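Local coordinates for protein GH62 arabinofuranosidase (Podospora anserina, PDB 4N4B) that probably hydrolyses terminal alpha-L-arabinofuranoside residues, freeing arabinose from the side branches of plant xylan, at residues Q208-R211 with N212-F215. Residues are numbered along the deposited sequence; the frame is centred on the assembly and turned at random. Where two conformers were deposited one is given.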
ATOM      1  N   GLN A 208      13.884  -2.555  11.900  1.00 14.09           N
ATOM      2  CA  GLN A 208      14.688  -3.558  11.269  1.00 14.44           C
ATOM      3  C   GLN A 208      14.417  -4.920  11.855  1.00 14.77           C
ATOM      4  O   GLN A 208      14.155  -5.037  13.018  1.00 16.80           O
ATOM      5  CB  GLN A 208      16.182  -3.184  11.607  1.00 20.45           C
ATOM      6  CG  GLN A 208      17.259  -4.065  11.103  1.00 21.79           C
ATOM      7  CD  GLN A 208      18.613  -3.378  11.239  1.00 23.02           C
ATOM      8  OE1 GLN A 208      18.922  -2.836  12.312  1.00 28.73           O
ATOM      9  NE2 GLN A 208      19.255  -3.168  10.134  1.00 23.86           N
ATOM     10  N   ASP A 209      14.422  -5.933  11.032  1.00 13.55           N
ATOM     11  CA  ASP A 209      14.129  -7.344  11.432  1.00 13.34           C
ATOM     12  C   ASP A 209      14.752  -8.177  10.413  1.00 12.34           C
ATOM     13  O   ASP A 209      15.317  -7.746   9.411  1.00 13.72           O
ATOM     14  CB  ASP A 209      12.627  -7.565  11.541  1.00 15.39           C
ATOM     15  CG  ASP A 209      12.187  -8.515  12.585  1.00 21.66           C
ATOM     16  OD1 ASP A 209      12.938  -9.423  12.906  1.00 23.09           O
ATOM     17  OD2 ASP A 209      11.046  -8.340  13.071  1.00 25.18           O
ATOM     18  N   ASN A 210      14.683  -9.508  10.529  1.00 12.03           N
ATOM     19  CA  ASN A 210      15.003 -10.367   9.456  1.00 12.40           C
ATOM     20  C   ASN A 210      14.083 -10.140   8.269  1.00 11.80           C
ATOM     21  O   ASN A 210      12.933  -9.756   8.523  1.00 12.35           O
ATOM     22  CB  ASN A 210      15.058 -11.883   9.830  1.00 15.73           C
ATOM     23  CG  ASN A 210      13.753 -12.395  10.278  1.00 16.95           C
ATOM     24  OD1 ASN A 210      13.096 -13.173   9.527  1.00 23.06           O
ATOM     25  ND2 ASN A 210      13.360 -12.058  11.411  1.00 16.97           N
ATOM     26  N   ARG A 211      14.570 -10.342   7.080  1.00 12.02           N
ATOM     27  CA  ARG A 211      13.837  -9.925   5.846  0.50 11.89           C
ATOM     28  C   ARG A 211      12.473 -10.499   5.828  1.00 12.84           C
ATOM     29  O   ARG A 211      11.535  -9.726   5.532  1.00 13.91           O
ATOM     30  CB  ARG A 211      14.577 -10.378   4.617  0.50 12.92           C
ATOM     31  CG  ARG A 211      13.916 -10.439   3.213  0.50 16.53           C
ATOM     32  CD  ARG A 211      14.697 -11.478   2.375  0.50 19.47           C
ATOM     33  NE  ARG A 211      14.412 -11.615   0.966  0.50 21.84           N
ATOM     34  CZ  ARG A 211      13.581 -12.516   0.414  0.50 22.19           C
ATOM     35  NH1 ARG A 211      12.829 -13.345   1.131  0.50 23.90           N
ATOM     36  NH2 ARG A 211      13.450 -12.552  -0.874  0.50 23.55           N
ATOM     37  N   ASN A 212      12.228 -11.733   6.133  1.00 11.33           N
ATOM     38  CA  ASN A 212      10.882 -12.268   6.074  1.00 12.31           C
ATOM     39  C   ASN A 212       9.948 -11.739   7.064  1.00 13.84           C
ATOM     40  O   ASN A 212       8.716 -11.829   6.834  1.00 14.03           O
ATOM     41  CB  ASN A 212      10.839 -13.768   6.127  1.00 15.10           C
ATOM     42  CG  ASN A 212      11.393 -14.437   4.865  1.00 15.76           C
ATOM     43  OD1 ASN A 212      11.227 -15.721   4.741  1.00 24.55           O
ATOM     44  ND2 ASN A 212      12.010 -13.812   4.017  1.00 17.02           N
ATOM     45  N   ASP A 213      10.416 -11.199   8.174  1.00 12.19           N
ATOM     46  CA  ASP A 213       9.557 -10.655   9.173  1.00 11.76           C
ATOM     47  C   ASP A 213       9.207  -9.122   8.965  1.00 10.87           C
ATOM     48  O   ASP A 213       8.386  -8.617   9.709  1.00 12.95           O
ATOM     49  CB  ASP A 213      10.168 -10.893  10.603  1.00 13.41           C
ATOM     50  CG  ASP A 213       9.962 -12.299  11.079  1.00 20.43           C
ATOM     51  OD1 ASP A 213       9.205 -13.054  10.450  1.00 22.64           O
ATOM     52  OD2 ASP A 213      10.675 -12.683  12.066  1.00 24.77           O
ATOM     53  N   LEU A 214       9.899  -8.452   8.071  1.00 11.90           N
ATOM     54  CA  LEU A 214       9.656  -7.061   7.874  1.00 10.61           C
ATOM     55  C   LEU A 214       9.946  -6.746   6.411  1.00 10.46           C
ATOM     56  O   LEU A 214      10.862  -6.027   6.039  1.00 12.58           O
ATOM     57  CB  LEU A 214      10.523  -6.217   8.812  1.00 11.56           C
ATOM     58  CG  LEU A 214      10.070  -4.782   8.938  1.00 11.63           C
ATOM     59  CD1 LEU A 214       8.900  -4.693   9.880  1.00 12.93           C
ATOM     60  CD2 LEU A 214      11.229  -3.927   9.465  1.00 13.29           C
ATOM     61  N   PHE A 215       9.143  -7.332   5.547  1.00 10.06           N
ATOM     62  CA  PHE A 215       9.558  -7.486   4.181  1.00  9.31           C
ATOM     63  C   PHE A 215       9.285  -6.259   3.263  1.00  9.63           C
ATOM     64  O   PHE A 215      10.184  -5.683   2.689  1.00 10.84           O
ATOM     65  CB  PHE A 215       8.988  -8.808   3.558  1.00 10.09           C
ATOM     66  CG  PHE A 215       9.550  -9.196   2.238  1.00 12.05           C
ATOM     67  CD1 PHE A 215      10.899  -9.391   2.104  1.00 13.66           C
ATOM     68  CD2 PHE A 215       8.775  -9.399   1.152  1.00 11.43           C
ATOM     69  CE1 PHE A 215      11.454  -9.730   0.883  1.00 13.83           C
ATOM     70  CE2 PHE A 215       9.292  -9.785  -0.055  1.00 12.88           C
ATOM     71  CZ  PHE A 215      10.643  -9.965  -0.218  1.00 14.15           C
TER
HETATM   72  O   HOH W   1      12.402 -11.777  13.692  1.00 14.50           O
HETATM   73  O   HOH W   2      14.282 -13.998   6.953  1.00 16.46           O
HETATM   74  O   HOH W   3      10.842 -15.053   9.742  1.00 45.14           O
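Asn212 comes first, and its backbone N is tied to Asn210 OD1 through a water that gives a proton to the amide oxygen and takes one from the N-H. Asp213 N donates to Asn210 O at 2.9 Å, the first of two successive 3-10 bonds, while Asn210 ND2 reaches back to Asp213 OD2 at 2.8 Å, nearly straight at 163°. Asp213 OD2 lies close to the plane of the Asn210 amide, whereas the N-H comes to the carboxylate from above its plane, the two planes standing 71° apart. Asn210 CG, wedged between its backbone N and carbonyl carbon (chi1 63°), turns the amide over the turn to do this. A second water donates to both Asp213 OD2 and Asp209 OD1, bridging two like-charged carboxylates. With an alanine in place of Asp213, the Asn210 amide would probably lose its grip across the turn and be freer to rotate. Leu214 N makes the second 3-10 bond, to Arg211 O at 3.3 Å, and Leu214 CB rests on Asp209 CB. In one of its two conformers, Arg211 sets its guanidinium over Phe215 CE1, which lies 3.5 Å from the guanidinium plane. The turn links strand 204-208 to strand 216-222, joining successive four-stranded blades of the beta-propeller; Arg244 on strand 241-248 pairs with Asp209, while Leu214 and Phe215 pack against strand 228-235.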